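Adenosine monophosphate-protein transferase FICD homolog (Caenorhabditis elegans, PDB 5JJ6) is a Fic/DOC-family (Fido-domain) protein, mainly helical and without strands in the modelled chain. Local coordinates at residues V141-A146 and L306-R311. Sequence-based numbering, arbitrary orientation.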
loop_
_atom_site.group_PDB
_atom_site.type_symbol
_atom_site.label_atom_id
_atom_site.label_comp_id
_atom_site.label_asym_id
_atom_site.label_seq_id
_atom_site.Cartn_x
_atom_site.Cartn_y
_atom_site.Cartn_z
ATOM N N VAL B 141 -18.402 2.874 0.187
ATOM C CA VAL B 141 -17.216 2.074 0.466
ATOM C C VAL B 141 -17.586 0.730 1.090
ATOM O O VAL B 141 -17.062 -0.331 0.688
ATOM C CB VAL B 141 -16.238 2.831 1.366
ATOM C CG1 VAL B 141 -15.109 1.907 1.847
ATOM C CG2 VAL B 141 -15.695 4.052 0.619
ATOM N N TYR B 142 -18.492 0.785 2.061
ATOM C CA TYR B 142 -18.981 -0.418 2.709
ATOM C C TYR B 142 -19.453 -1.417 1.689
ATOM O O TYR B 142 -18.971 -2.553 1.656
ATOM C CB TYR B 142 -20.134 -0.139 3.661
ATOM C CG TYR B 142 -20.802 -1.430 4.065
ATOM C CD1 TYR B 142 -20.089 -2.401 4.760
ATOM C CD2 TYR B 142 -22.132 -1.685 3.764
ATOM C CE1 TYR B 142 -20.675 -3.589 5.130
ATOM C CE2 TYR B 142 -22.730 -2.877 4.140
ATOM C CZ TYR B 142 -21.994 -3.826 4.823
ATOM O OH TYR B 142 -22.568 -5.023 5.202
ATOM N N HIS B 143 -20.415 -1.002 0.866
ATOM C CA HIS B 143 -21.017 -1.966 -0.036
ATOM C C HIS B 143 -20.025 -2.504 -1.073
ATOM O O HIS B 143 -19.921 -3.727 -1.272
ATOM C CB HIS B 143 -22.217 -1.335 -0.714
ATOM C CG HIS B 143 -23.433 -1.302 0.153
ATOM N ND1 HIS B 143 -24.119 -2.440 0.511
ATOM C CD2 HIS B 143 -24.068 -0.271 0.757
ATOM C CE1 HIS B 143 -25.137 -2.110 1.288
ATOM N NE2 HIS B 143 -25.128 -0.801 1.452
ATOM N N THR B 144 -19.251 -1.614 -1.685
ATOM C CA THR B 144 -18.334 -2.061 -2.719
ATOM C C THR B 144 -17.231 -2.991 -2.182
ATOM O O THR B 144 -16.761 -3.842 -2.926
ATOM C CB THR B 144 -17.695 -0.882 -3.485
ATOM O OG1 THR B 144 -17.089 -1.372 -4.693
ATOM C CG2 THR B 144 -16.649 -0.143 -2.642
ATOM N N VAL B 145 -16.780 -2.836 -0.937
ATOM C CA VAL B 145 -15.768 -3.772 -0.433
ATOM C C VAL B 145 -16.390 -5.058 0.147
ATOM O O VAL B 145 -15.795 -6.141 0.079
ATOM C CB VAL B 145 -14.849 -3.116 0.621
ATOM C CG1 VAL B 145 -14.154 -1.906 0.017
ATOM C CG2 VAL B 145 -15.616 -2.749 1.881
ATOM N N ALA B 146 -17.579 -4.930 0.723
ATOM C CA ALA B 146 -18.299 -6.075 1.257
ATOM C C ALA B 146 -18.592 -7.046 0.116
ATOM O O ALA B 146 -18.444 -8.256 0.282
ATOM C CB ALA B 146 -19.599 -5.633 1.939
ATOM N N LEU B 306 -24.287 -0.410 -5.562
ATOM C CA LEU B 306 -24.725 -1.785 -5.782
ATOM C C LEU B 306 -24.597 -2.529 -4.464
ATOM O O LEU B 306 -23.486 -2.898 -4.060
ATOM C CB LEU B 306 -23.890 -2.468 -6.878
ATOM C CG LEU B 306 -23.568 -1.615 -8.097
ATOM C CD1 LEU B 306 -22.598 -2.327 -9.041
ATOM C CD2 LEU B 306 -24.861 -1.266 -8.799
ATOM N N PRO B 307 -25.726 -2.722 -3.770
ATOM C CA PRO B 307 -25.658 -3.220 -2.393
ATOM C C PRO B 307 -25.224 -4.679 -2.303
ATOM O O PRO B 307 -25.503 -5.470 -3.206
ATOM C CB PRO B 307 -27.086 -3.015 -1.876
ATOM C CG PRO B 307 -27.928 -3.005 -3.069
ATOM C CD PRO B 307 -27.105 -2.433 -4.187
ATOM N N VAL B 308 -24.530 -5.006 -1.212
ATOM C CA VAL B 308 -23.926 -6.321 -1.020
ATOM C C VAL B 308 -25.016 -7.349 -0.776
ATOM O O VAL B 308 -24.839 -8.520 -1.078
ATOM C CB VAL B 308 -22.907 -6.308 0.138
ATOM C CG1 VAL B 308 -23.588 -5.947 1.466
ATOM C CG2 VAL B 308 -22.159 -7.639 0.226
ATOM N N GLU B 309 -26.150 -6.894 -0.250
ATOM C CA GLU B 309 -27.335 -7.734 -0.088
ATOM C C GLU B 309 -27.804 -8.304 -1.428
ATOM O O GLU B 309 -28.540 -9.286 -1.474
ATOM C CB GLU B 309 -28.486 -6.942 0.536
ATOM C CG GLU B 309 -28.326 -6.600 2.002
ATOM C CD GLU B 309 -27.648 -5.249 2.248
ATOM O OE1 GLU B 309 -27.455 -4.467 1.275
ATOM O OE2 GLU B 309 -27.320 -4.971 3.430
ATOM N N THR B 310 -27.440 -7.646 -2.521
ATOM C CA THR B 310 -27.867 -8.107 -3.831
ATOM C C THR B 310 -26.712 -8.768 -4.610
ATOM O O THR B 310 -26.808 -8.972 -5.835
ATOM C CB THR B 310 -28.470 -6.949 -4.648
ATOM O OG1 THR B 310 -27.440 -6.038 -5.050
ATOM C CG2 THR B 310 -29.495 -6.212 -3.812
ATOM N N ARG B 311 -25.639 -9.104 -3.887
ATOM C CA ARG B 311 -24.442 -9.703 -4.488
ATOM C C ARG B 311 -24.777 -10.803 -5.531
ATOM O O ARG B 311 -24.286 -10.764 -6.664
ATOM C CB ARG B 311 -23.523 -10.250 -3.396
ATOM C CG ARG B 311 -22.268 -10.891 -3.937
ATOM C CD ARG B 311 -21.337 -11.292 -2.836
ATOM N NE ARG B 311 -20.006 -11.649 -3.324
ATOM C CZ ARG B 311 -19.565 -12.895 -3.462
ATOM N NH1 ARG B 311 -20.352 -13.922 -3.160
ATOM N NH2 ARG B 311 -18.332 -13.116 -3.907
#
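His143 reaches from its helix to the loop before helix 311-321 and accepts a hydrogen bond from the backbone of Val308, with Val308 N 3.1 Å from His143 ND1. The bond is fairly straight at the hydrogen (162°), although the donor sits 26° out of the imidazole plane. With CG turned away from its own carbonyl carbon (chi1 -79°), the imidazole leans across Pro307, whose CB lies 3.8 Å from His143 CE1. Tyr142 CD2 lies over the centre of one imidazole face, and at the ring edge Glu309 OE1 comes within 3.3 Å of His143 CE1; the bend of the glutamate chain at chi2 brings its carboxylate there. Val308 is turned toward the helix, and both its methyls touch it. Val308 CG2 rests 3.7 Å from Ala146 CB, while Val308 CG1, 4.0 Å from Tyr142 OH, meets the phenol obliquely. Within the loop, Pro307 O accepts from both Thr310 N and Thr310 OG1, closing the turn that leads into helix 311-321. This surface contact thus joins helix 127-148 to the loop following helix 284-297, while Val141, Thr144 and Val145 pack against helix 172-191; Leu306 and Pro307 in turn touch helix 327-346.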